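Local coordinates for protein ubiquitin-conjugating enzyme E2 U (PDB 1YRV) that catalyses the covalent attachment of ubiquitin to other proteins, accepting it from E1 as a thioester through its catalytic UBC domain, at residues Glu58-Gln63 / Gly69-Leu74. Sequence-based numbering, arbitrary orientation.
Sequences EIEGLQ and GLVFQL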
loop_
_atom_site.group_PDB
_atom_site.type_symbol
_atom_site.label_atom_id
_atom_site.label_comp_id
_atom_site.label_asym_id
_atom_site.label_seq_id
_atom_site.Cartn_x
_atom_site.Cartn_y
_atom_site.Cartn_z
ATOM N N GLU A 58 0.873 -4.528 -6.803
ATOM C CA GLU A 58 1.209 -5.818 -6.207
ATOM C C GLU A 58 2.569 -5.702 -5.527
ATOM O O GLU A 58 3.575 -5.352 -6.165
ATOM C CB GLU A 58 1.253 -6.901 -7.279
ATOM C CG GLU A 58 -0.133 -7.382 -7.667
ATOM C CD GLU A 58 -0.137 -8.762 -8.352
ATOM O OE1 GLU A 58 0.707 -9.628 -7.990
ATOM O OE2 GLU A 58 -1.013 -8.983 -9.231
ATOM N N ILE A 59 2.587 -5.980 -4.230
ATOM C CA ILE A 59 3.815 -5.901 -3.466
ATOM C C ILE A 59 4.118 -7.241 -2.817
ATOM O O ILE A 59 3.293 -7.771 -2.083
ATOM C CB ILE A 59 3.725 -4.844 -2.370
ATOM C CG1 ILE A 59 3.276 -3.508 -2.949
ATOM C CG2 ILE A 59 5.099 -4.638 -1.746
ATOM C CD1 ILE A 59 3.002 -2.453 -1.883
ATOM N N GLU A 60 5.286 -7.806 -3.113
ATOM C CA GLU A 60 5.644 -9.098 -2.532
ATOM C C GLU A 60 5.941 -8.971 -1.039
ATOM O O GLU A 60 6.437 -7.932 -0.567
ATOM C CB GLU A 60 6.844 -9.702 -3.259
ATOM C CG GLU A 60 6.530 -10.151 -4.678
ATOM C CD GLU A 60 7.753 -10.731 -5.418
ATOM O OE1 GLU A 60 8.883 -10.631 -4.871
ATOM O OE2 GLU A 60 7.581 -11.273 -6.547
ATOM N N GLY A 61 5.597 -10.028 -0.301
ATOM C CA GLY A 61 5.819 -10.050 1.131
ATOM C C GLY A 61 7.282 -9.833 1.446
ATOM O O GLY A 61 8.149 -10.361 0.773
ATOM N N LEU A 62 7.567 -9.047 2.472
ATOM C CA LEU A 62 8.953 -8.783 2.818
ATOM C C LEU A 62 9.711 -10.076 3.105
ATOM O O LEU A 62 9.118 -11.143 3.361
ATOM C CB LEU A 62 9.024 -7.873 4.039
ATOM C CG LEU A 62 10.288 -7.051 4.195
ATOM C CD1 LEU A 62 10.456 -6.209 2.975
ATOM C CD2 LEU A 62 10.216 -6.206 5.451
ATOM N N GLN A 63 11.034 -9.975 3.070
ATOM C CA GLN A 63 11.882 -11.129 3.336
ATOM C C GLN A 63 11.991 -11.434 4.803
ATOM O O GLN A 63 12.144 -10.536 5.632
ATOM C CB GLN A 63 13.282 -10.919 2.759
ATOM C CG GLN A 63 13.303 -11.087 1.271
ATOM C CD GLN A 63 12.370 -12.208 0.846
ATOM O OE1 GLN A 63 11.147 -12.030 0.826
ATOM N NE2 GLN A 63 12.933 -13.380 0.543
ATOM N N GLY A 69 6.711 -14.883 0.469
ATOM C CA GLY A 69 6.110 -15.685 -0.576
ATOM C C GLY A 69 4.708 -15.221 -0.931
ATOM O O GLY A 69 4.114 -15.686 -1.903
ATOM N N LEU A 70 4.172 -14.303 -0.140
ATOM C CA LEU A 70 2.841 -13.778 -0.387
ATOM C C LEU A 70 2.893 -12.471 -1.200
ATOM O O LEU A 70 3.967 -11.890 -1.407
ATOM C CB LEU A 70 2.135 -13.577 0.953
ATOM C CG LEU A 70 1.792 -14.935 1.585
ATOM C CD1 LEU A 70 1.503 -14.831 3.081
ATOM C CD2 LEU A 70 0.603 -15.489 0.848
ATOM N N VAL A 71 1.728 -12.007 -1.646
ATOM C CA VAL A 71 1.654 -10.794 -2.452
ATOM C C VAL A 71 0.479 -9.903 -2.068
ATOM O O VAL A 71 -0.662 -10.349 -2.070
ATOM C CB VAL A 71 1.533 -11.148 -3.950
ATOM C CG1 VAL A 71 1.432 -9.883 -4.790
ATOM C CG2 VAL A 71 2.757 -11.948 -4.382
ATOM N N PHE A 72 0.756 -8.643 -1.741
ATOM C CA PHE A 72 -0.308 -7.715 -1.376
ATOM C C PHE A 72 -0.818 -7.070 -2.662
ATOM O O PHE A 72 -0.064 -6.414 -3.391
ATOM C CB PHE A 72 0.215 -6.638 -0.419
ATOM C CG PHE A 72 0.925 -7.183 0.810
ATOM C CD1 PHE A 72 0.232 -7.867 1.807
ATOM C CD2 PHE A 72 2.279 -6.958 0.996
ATOM C CE1 PHE A 72 0.891 -8.305 2.990
ATOM C CE2 PHE A 72 2.937 -7.388 2.168
ATOM C CZ PHE A 72 2.235 -8.066 3.164
ATOM N N GLN A 73 -2.088 -7.306 -2.967
ATOM C CA GLN A 73 -2.709 -6.724 -4.157
ATOM C C GLN A 73 -3.584 -5.568 -3.700
ATOM O O GLN A 73 -4.600 -5.768 -3.042
ATOM C CB GLN A 73 -3.548 -7.759 -4.872
ATOM C CG GLN A 73 -2.714 -8.822 -5.505
ATOM C CD GLN A 73 -3.549 -9.973 -5.951
ATOM O OE1 GLN A 73 -4.103 -10.693 -5.123
ATOM N NE2 GLN A 73 -3.671 -10.155 -7.269
ATOM N N LEU A 74 -3.182 -4.360 -4.074
ATOM C CA LEU A 74 -3.866 -3.152 -3.652
ATOM C C LEU A 74 -4.248 -2.239 -4.806
ATOM O O LEU A 74 -3.870 -2.461 -5.954
ATOM C CB LEU A 74 -2.909 -2.373 -2.749
ATOM C CG LEU A 74 -2.157 -3.157 -1.688
ATOM C CD1 LEU A 74 -0.761 -2.587 -1.480
ATOM C CD2 LEU A 74 -2.956 -3.141 -0.419
#
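L70 meets G61 where the antiparallel hairpin of the UBC sheet opens into its connecting loop: G61 N donates to L70 O over 2.7 Å. V71 follows, paired with E60 at a non-hydrogen-bonded position and reaching E58 and E60 of the partner strand. Its CG1, anti to the backbone N (chi1 179°), lies 3.3 Å from E58 OE1, and its CG2 packs more loosely against E60 CG. At F72 the strands are clasped by two backbone bonds, F72 N to I59 O (2.7 Å) and I59 N to F72 O (2.8 Å). The F72 side chain turns to the I59 face of the sheet, where CE2 comes within 4.1 Å of G61 CA. Q73 returns to the glutamate face; its side chain runs alongside that of E58, CG to CG 3.7 Å, with the amide and carboxylate planes 73° apart. L74 then closes the row on the buried face, its CD1 touching I59 CD1 at 3.8 Å. Helix 124-135 covers this face, L131 against I59 and L135 against F72, while the edges of the hairpin are extended by strand 43-47 beside 54-60 and strand 88-91 beside 71-77.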